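Local coordinates for protein citryl-CoA lyase (Hydrogenobacter thermophilus, PDB 6HXP) that probably cleaves citryl-CoA into acetyl-CoA and oxaloacetate as a lyase of the citrate synthase family, and binds coenzyme A, at residues H221-E224 against E225-E229; T10-G14 against H15-I19; R235-E238 against E239-V242. All coordinates share one frame; numbering follows the deposited sequence.

In the fold
The three contacts are separate within the chain; contacts 2 and 3 are joined directly across subunits. Contact 1, at the end of helix 206-228, and contact 3, at the loop leading into the short helix 238-241, lie about 22 Å apart between centres and about 8 Å between nearest atoms. The centre of contact 2, the hairpin 10-19, is about 36 Å from that of contact 1 and about 53 Å from that of contact 3. A subunit interface bridges the longest of these gaps: H12 bonds to E238 of the third subunit, in that chain's copy of contact 3. Contacts 1 and 2 are related through D63, which H221 binds within its chain and T10 binds on the second subunit. All three lie away from the coenzyme A site.

Contact 1: H221-E224 against E225-E229; sequences HVYE and ELTTE
T228 OG1 donates to E224 O over 2.7 Å, and one residue earlier T227 OG1 donates to Y223 O over 2.8 Å. In both pairs the hydroxyl lies above the carbonyl plane, by 45° and 35° respectively. Each oxygen also accepts the main-chain amide of the same threonine, which arrives from the opposite face: T227 N meets Y223 O at 3.0 Å and T228 N meets E224 O at 2.9 Å. Two bonds from one residue thus straddle each carbonyl. The first torsion explains the reach: T227 OG1 sits between backbone N and carbonyl carbon (chi1 64°), directed back along the helix at the residue four positions earlier. Before these, the regular pattern is carried by E225 N to H221 O and L226 N to V222 O, both 2.9 Å.

Packing follows the same four-residue spacing. The methyl CG2 of T227 sits over one face of the Y223 ring, 3.9 Å from its centroid and shifted toward the rim, a CH-pi contact. V222 and L226 lie side by side, with CG1 of V222 3.9 Å from CD1 of L226; V222 also packs on A74 and A78 of helix 69-79. The polar ends look outward from the contact: Y223 OH bonds to D202 of the second subunit, E224 to T7 and G8 of that subunit as well as to R75, and E225 to R75 and K234 of its own chain.

Both threonines are still helical, and E229 is the first residue to leave helical angles. The chemistry implies that, in the last turn of helix 206-228, hydroxyl and amide together satisfy carbonyls near its end, while the acidic side chains find their partners beyond this turn, in part across the subunit interface.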
loop_
_atom_site.group_PDB
_atom_site.type_symbol
_atom_site.label_atom_id
_atom_site.label_comp_id
_atom_site.label_asym_id
_atom_site.label_seq_id
_atom_site.Cartn_x
_atom_site.Cartn_y
_atom_site.Cartn_z
ATOM N N HIS A 221 4.466 14.881 -7.139
ATOM C CA HIS A 221 3.467 15.321 -6.151
ATOM C C HIS A 221 3.901 14.992 -4.712
ATOM O O HIS A 221 3.760 15.821 -3.829
ATOM C CB HIS A 221 2.103 14.680 -6.445
ATOM C CG HIS A 221 1.368 15.411 -7.509
ATOM N ND1 HIS A 221 0.631 16.557 -7.235
ATOM C CD2 HIS A 221 1.334 15.180 -8.855
ATOM C CE1 HIS A 221 0.174 16.975 -8.416
ATOM N NE2 HIS A 221 0.591 16.198 -9.425
ATOM N N VAL A 222 4.404 13.786 -4.496
ATOM C CA VAL A 222 4.820 13.414 -3.160
ATOM C C VAL A 222 6.032 14.216 -2.717
ATOM O O VAL A 222 6.106 14.694 -1.588
ATOM C CB VAL A 222 5.062 11.897 -3.093
ATOM C CG1 VAL A 222 5.681 11.495 -1.745
ATOM C CG2 VAL A 222 3.768 11.162 -3.319
ATOM N N TYR A 223 6.986 14.392 -3.622
ATOM C CA TYR A 223 8.165 15.201 -3.294
ATOM C C TYR A 223 7.716 16.636 -2.943
ATOM O O TYR A 223 8.221 17.248 -2.003
ATOM C CB TYR A 223 9.148 15.198 -4.480
ATOM C CG TYR A 223 10.296 16.161 -4.307
ATOM C CD1 TYR A 223 11.404 15.834 -3.529
ATOM C CD2 TYR A 223 10.253 17.422 -4.875
ATOM C CE1 TYR A 223 12.460 16.742 -3.367
ATOM C CE2 TYR A 223 11.241 18.366 -4.615
ATOM C CZ TYR A 223 12.357 18.005 -3.894
ATOM O OH TYR A 223 13.321 18.983 -3.716
ATOM N N GLU A 224 6.826 17.212 -3.738
ATOM C CA GLU A 224 6.343 18.560 -3.472
ATOM C C GLU A 224 5.657 18.628 -2.104
ATOM O O GLU A 224 5.919 19.544 -1.305
ATOM C CB GLU A 224 5.408 19.011 -4.600
ATOM C CG GLU A 224 5.017 20.471 -4.461
ATOM C CD GLU A 224 4.139 20.955 -5.585
ATOM O OE1 GLU A 224 3.082 20.345 -5.829
ATOM O OE2 GLU A 224 4.528 21.945 -6.256
ATOM N N GLU A 225 4.814 17.627 -1.781
ATOM C CA GLU A 225 4.140 17.640 -0.492
ATOM C C GLU A 225 5.183 17.571 0.663
ATOM O O GLU A 225 5.057 18.282 1.660
ATOM C CB GLU A 225 3.192 16.448 -0.373
ATOM C CG GLU A 225 2.291 16.502 0.854
ATOM C CD GLU A 225 1.245 17.601 0.829
ATOM O OE1 GLU A 225 0.769 17.949 -0.282
ATOM O OE2 GLU A 225 0.874 18.105 1.922
ATOM N N LEU A 226 6.177 16.697 0.535
ATOM C CA LEU A 226 7.174 16.520 1.591
ATOM C C LEU A 226 8.094 17.705 1.802
ATOM O O LEU A 226 8.592 17.864 2.915
ATOM C CB LEU A 226 8.027 15.289 1.312
ATOM C CG LEU A 226 7.310 13.936 1.407
ATOM C CD1 LEU A 226 8.218 12.798 0.937
ATOM C CD2 LEU A 226 6.817 13.683 2.853
ATOM N N THR A 227 8.364 18.485 0.753
ATOM C CA THR A 227 9.343 19.561 0.813
ATOM C C THR A 227 8.747 20.931 0.869
ATOM O O THR A 227 9.495 21.887 1.135
ATOM C CB THR A 227 10.307 19.440 -0.384
ATOM O OG1 THR A 227 9.591 19.633 -1.612
ATOM C CG2 THR A 227 11.073 18.116 -0.364
ATOM N N THR A 228 7.432 21.092 0.615
ATOM C CA THR A 228 6.831 22.430 0.634
ATOM C C THR A 228 5.696 22.613 1.633
ATOM O O THR A 228 5.216 23.737 1.762
ATOM C CB THR A 228 6.368 22.844 -0.777
ATOM O OG1 THR A 228 5.214 22.130 -1.162
ATOM C CG2 THR A 228 7.430 22.667 -1.819
ATOM N N GLU A 229 5.232 21.564 2.302
ATOM C CA GLU A 229 4.105 21.640 3.196
ATOM C C GLU A 229 4.499 21.111 4.542
ATOM O O GLU A 229 5.380 20.247 4.658
ATOM C CB GLU A 229 2.947 20.793 2.642
ATOM C CG GLU A 229 2.446 21.234 1.268
ATOM C CD GLU A 229 1.653 22.528 1.275
ATOM O OE1 GLU A 229 1.365 23.053 2.372
ATOM O OE2 GLU A 229 1.264 22.979 0.175
#

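Contact 2: T10-G14 against H15-I19; sequences TQHIG and HETYI
A tight antiparallel hairpin, strands 10-13 and 16-19 joined by a two-residue type I' turn, carries this contact. Next to the turn, I13 and E16 bond in both directions, I13 N to E16 O at 3.0 Å and E16 N to I13 O at 3.1 Å. Farther along, Q11 and Y18 form a second hydrogen-bonded pair, in which Y18 N meets Q11 O at 2.8 Å.

G14 and H15 both have positive phi, as a type I' turn requires, and this geometry lets the chain reverse; the N-to-C directions of the two short strands differ by 148°. On one face of the hairpin T10, H12, T17 and I19 line up. H12 lies alongside T17 and makes a weak hydrogen bond, 2.8 Å from H12 NE2 to T17 OG1, with an N-H...O angle of only 118°. With CG beside the backbone N (chi1 -70°), the imidazole leans over the neighbouring strand, while ND1 bonds to E238 of the third subunit and the ring meets H64 of the second. An alanine here would remove the imidazole, and is likely to leave E238 of the third subunit without its histidine mate and to open a gap beside T17. T10 CG2 touches T17 CG2 at 3.7 Å, whereas T10 OG1 bonds to D63 of the second subunit.

On the other face, I13 CD1 sits over one face of the Y18 ring, 4.0 Å from its centroid, in a CH-pi contact; P249 of the third subunit packs against both residues.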
loop_
_atom_site.group_PDB
_atom_site.type_symbol
_atom_site.label_atom_id
_atom_site.label_comp_id
_atom_site.label_asym_id
_atom_site.label_seq_id
_atom_site.Cartn_x
_atom_site.Cartn_y
_atom_site.Cartn_z
ATOM N N THR A 10 13.807 -11.877 -16.040
ATOM C CA THR A 10 15.193 -11.506 -15.762
ATOM C C THR A 10 15.941 -12.677 -15.142
ATOM O O THR A 10 15.352 -13.459 -14.412
ATOM C CB THR A 10 15.175 -10.318 -14.761
ATOM O OG1 THR A 10 14.535 -9.183 -15.343
ATOM C CG2 THR A 10 16.552 -9.908 -14.231
ATOM N N GLN A 11 17.239 -12.761 -15.439
ATOM C CA GLN A 11 18.109 -13.684 -14.744
ATOM C C GLN A 11 19.458 -13.080 -14.598
ATOM O O GLN A 11 19.779 -12.115 -15.297
ATOM C CB GLN A 11 18.171 -15.081 -15.335
ATOM C CG GLN A 11 18.822 -15.199 -16.642
ATOM C CD GLN A 11 19.167 -16.668 -16.996
ATOM O OE1 GLN A 11 19.245 -17.629 -16.176
ATOM N NE2 GLN A 11 19.245 -16.880 -18.239
ATOM N N HIS A 12 20.247 -13.625 -13.688
ATOM C CA HIS A 12 21.614 -13.180 -13.477
ATOM C C HIS A 12 22.568 -14.271 -13.934
ATOM O O HIS A 12 22.354 -15.436 -13.619
ATOM C CB HIS A 12 21.845 -12.795 -12.017
ATOM C CG HIS A 12 21.108 -11.548 -11.658
ATOM N ND1 HIS A 12 19.777 -11.589 -11.304
ATOM C CD2 HIS A 12 21.506 -10.256 -11.746
ATOM C CE1 HIS A 12 19.401 -10.317 -11.173
ATOM N NE2 HIS A 12 20.415 -9.480 -11.421
ATOM N N ILE A 13 23.557 -13.893 -14.727
ATOM C CA ILE A 13 24.612 -14.810 -15.191
ATOM C C ILE A 13 25.908 -14.140 -14.752
ATOM O O ILE A 13 26.192 -13.041 -15.218
ATOM C CB ILE A 13 24.495 -14.993 -16.703
ATOM C CG1 ILE A 13 23.205 -15.762 -17.064
ATOM C CG2 ILE A 13 25.700 -15.793 -17.236
ATOM C CD1 ILE A 13 22.745 -15.379 -18.369
ATOM N N GLY A 14 26.611 -14.747 -13.796
ATOM C CA GLY A 14 27.875 -14.218 -13.273
ATOM C C GLY A 14 27.729 -12.858 -12.604
ATOM O O GLY A 14 28.557 -11.963 -12.825
ATOM N N HIS A 15 26.648 -12.700 -11.812
ATOM C CA HIS A 15 26.207 -11.479 -11.120
ATOM C C HIS A 15 25.682 -10.375 -12.082
ATOM O O HIS A 15 25.128 -9.396 -11.603
ATOM C CB HIS A 15 27.262 -10.907 -10.152
ATOM C CG HIS A 15 27.460 -11.765 -8.941
ATOM N ND1 HIS A 15 28.364 -12.815 -8.940
ATOM C CD2 HIS A 15 26.828 -11.726 -7.745
ATOM C CE1 HIS A 15 28.255 -13.385 -7.749
ATOM N NE2 HIS A 15 27.350 -12.755 -6.988
ATOM N N GLU A 16 25.773 -10.558 -13.409
ATOM C CA GLU A 16 25.271 -9.559 -14.359
ATOM C C GLU A 16 23.788 -9.795 -14.659
ATOM O O GLU A 16 23.396 -10.935 -14.878
ATOM C CB GLU A 16 26.063 -9.577 -15.666
ATOM C CG GLU A 16 27.480 -9.079 -15.485
ATOM C CD GLU A 16 28.201 -8.758 -16.774
ATOM O OE1 GLU A 16 27.881 -9.387 -17.811
ATOM O OE2 GLU A 16 29.105 -7.892 -16.740
ATOM N N THR A 17 23.011 -8.721 -14.750
ATOM C CA THR A 17 21.603 -8.789 -14.997
ATOM C C THR A 17 21.343 -8.905 -16.494
ATOM O O THR A 17 21.894 -8.154 -17.289
ATOM C CB THR A 17 20.916 -7.533 -14.459
ATOM O OG1 THR A 17 21.247 -7.331 -13.062
ATOM C CG2 THR A 17 19.420 -7.567 -14.631
ATOM N N TYR A 18 20.470 -9.848 -16.858
ATOM C CA TYR A 18 19.975 -10.018 -18.216
ATOM C C TYR A 18 18.481 -9.803 -18.188
ATOM O O TYR A 18 17.779 -10.437 -17.375
ATOM C CB TYR A 18 20.289 -11.422 -18.747
ATOM C CG TYR A 18 21.730 -11.539 -19.178
ATOM C CD1 TYR A 18 22.761 -11.487 -18.247
ATOM C CD2 TYR A 18 22.073 -11.555 -20.524
ATOM C CE1 TYR A 18 24.099 -11.534 -18.648
ATOM C CE2 TYR A 18 23.398 -11.591 -20.925
ATOM C CZ TYR A 18 24.400 -11.537 -19.992
ATOM O OH TYR A 18 25.696 -11.529 -20.472
ATOM N N ILE A 19 17.988 -8.888 -19.007
ATOM C CA ILE A 19 16.580 -8.546 -19.131
ATOM C C ILE A 19 16.066 -9.193 -20.416
ATOM O O ILE A 19 16.493 -8.765 -21.491
ATOM C CB ILE A 19 16.378 -7.010 -19.216
ATOM C CG1 ILE A 19 16.985 -6.276 -18.013
ATOM C CG2 ILE A 19 14.883 -6.672 -19.383
ATOM C CD1 ILE A 19 16.398 -6.522 -16.718
#

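Contact 3: R235-E238 against E239-V242; sequences RLDE and ERDV
The carboxylate of D237 lies across the side chain of R240, its plane turned 56° from that of the guanidinium. OD2 of D237 takes the NE hydrogen of R240 at 3.1 Å, on the anti side of the carboxylate, in a salt bridge; D237 OD2 lies tilted out of the guanidinium plane of R240. The arginine is extended at first and then bends at its third torsion (chi3 55°), which folds the guanidinium back over the start of the helix. There it also meets D241: R240 NH1 and D241 OD1 are 2.8 Å apart, but that oxygen is well out of the guanidinium plane, so the attraction is one of charge and no N-H aims at it. The arginine is thus shared by two aspartates, and its charge would probably offset theirs.

D241 has a second task. Its OD2 accepts the backbone amide of D237 at 2.8 Å with a nearly straight N-H...O angle (172°), and in return D241 N donates to D237 O at 2.7 Å. One step on, V242 N reaches E238 O at 3.2 Å. D237 OD1 and E239 OE2, 4.6 Å apart, would probably repel each other mildly.

Between the two segments apolar contact is mainly L236 CD1 on V242 CG2, 3.9 Å; A67 and I66 of the fourth subunit add to it. V242 joins a parallel beta ladder with a strand of the third subunit, which E238 also faces through its bond to H12.

The arrangement is that of a one-turn helix, 238-241, whose N-cap residue D237 has its own amide held by the D241 carboxylate while its carbonyl accepts D241 N, with a D237-R240-D241 salt-bridge network along its side.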
loop_
_atom_site.group_PDB
_atom_site.type_symbol
_atom_site.label_atom_id
_atom_site.label_comp_id
_atom_site.label_asym_id
_atom_site.label_seq_id
_atom_site.Cartn_x
_atom_site.Cartn_y
_atom_site.Cartn_z
ATOM N N ARG A 235 -5.523 17.597 6.036
ATOM C CA ARG A 235 -6.571 17.170 6.951
ATOM C C ARG A 235 -7.756 18.061 6.696
ATOM O O ARG A 235 -7.585 19.220 6.270
ATOM C CB ARG A 235 -6.114 17.258 8.408
ATOM C CG ARG A 235 -5.797 18.664 8.900
ATOM C CD ARG A 235 -5.440 18.628 10.380
ATOM N NE ARG A 235 -5.272 19.983 10.913
ATOM C CZ ARG A 235 -4.130 20.666 10.906
ATOM N NH1 ARG A 235 -4.083 21.898 11.398
ATOM N NH2 ARG A 235 -3.024 20.121 10.414
ATOM N N LEU A 236 -8.944 17.531 6.838
ATOM C CA LEU A 236 -10.150 18.328 6.622
ATOM C C LEU A 236 -10.467 19.131 7.873
ATOM O O LEU A 236 -9.931 18.870 8.941
ATOM C CB LEU A 236 -11.360 17.440 6.306
ATOM C CG LEU A 236 -11.202 16.391 5.205
ATOM C CD1 LEU A 236 -12.496 15.618 5.051
ATOM C CD2 LEU A 236 -10.765 17.009 3.885
ATOM N N ASP A 237 -11.342 20.135 7.708
ATOM C CA ASP A 237 -11.902 20.947 8.805
ATOM C C ASP A 237 -13.347 20.445 8.887
ATOM O O ASP A 237 -14.106 20.613 7.932
ATOM C CB ASP A 237 -11.824 22.423 8.427
ATOM C CG ASP A 237 -12.547 23.392 9.349
ATOM O OD1 ASP A 237 -12.950 22.977 10.463
ATOM O OD2 ASP A 237 -12.682 24.564 8.972
ATOM N N GLU A 238 -13.670 19.703 9.940
ATOM C CA GLU A 238 -14.964 19.037 10.054
ATOM C C GLU A 238 -16.132 20.011 9.966
ATOM O O GLU A 238 -17.083 19.769 9.217
ATOM C CB GLU A 238 -15.026 18.215 11.348
ATOM C CG GLU A 238 -15.952 17.034 11.244
ATOM C CD GLU A 238 -16.049 16.270 12.546
ATOM O OE1 GLU A 238 -15.297 15.281 12.731
ATOM O OE2 GLU A 238 -16.959 16.618 13.329
ATOM N N GLU A 239 -16.051 21.136 10.689
ATOM C CA GLU A 239 -17.146 22.112 10.682
ATOM C C GLU A 239 -17.375 22.729 9.304
ATOM O O GLU A 239 -18.524 22.924 8.927
ATOM C CB GLU A 239 -16.987 23.185 11.785
ATOM C CG GLU A 239 -15.670 23.948 11.846
ATOM C CD GLU A 239 -15.641 25.013 12.930
ATOM O OE1 GLU A 239 -15.860 24.659 14.112
ATOM O OE2 GLU A 239 -15.361 26.190 12.607
ATOM N N ARG A 240 -16.310 22.937 8.516
ATOM C CA ARG A 240 -16.391 23.533 7.185
ATOM C C ARG A 240 -16.571 22.574 6.007
ATOM O O ARG A 240 -17.249 22.906 5.042
ATOM C CB ARG A 240 -15.099 24.341 6.961
ATOM C CG ARG A 240 -15.003 25.111 5.647
ATOM C CD ARG A 240 -13.797 26.042 5.636
ATOM N NE ARG A 240 -12.543 25.339 5.927
ATOM C CZ ARG A 240 -11.849 24.634 5.038
ATOM N NH1 ARG A 240 -12.273 24.532 3.784
ATOM N NH2 ARG A 240 -10.728 24.023 5.397
ATOM N N ASP A 241 -15.891 21.419 6.037
ATOM C CA ASP A 241 -15.812 20.492 4.899
ATOM C C ASP A 241 -16.658 19.255 4.950
ATOM O O ASP A 241 -16.745 18.562 3.932
ATOM C CB ASP A 241 -14.364 19.994 4.771
ATOM C CG ASP A 241 -13.369 21.128 4.631
ATOM O OD1 ASP A 241 -13.750 22.186 4.054
ATOM O OD2 ASP A 241 -12.230 20.986 5.140
ATOM N N VAL A 242 -17.159 18.883 6.132
ATOM C CA VAL A 242 -17.875 17.632 6.314
ATOM C C VAL A 242 -19.349 17.794 6.604
ATOM O O VAL A 242 -19.718 18.667 7.370
ATOM C CB VAL A 242 -17.161 16.855 7.457
ATOM C CG1 VAL A 242 -17.890 15.557 7.802
ATOM C CG2 VAL A 242 -15.694 16.594 7.098
#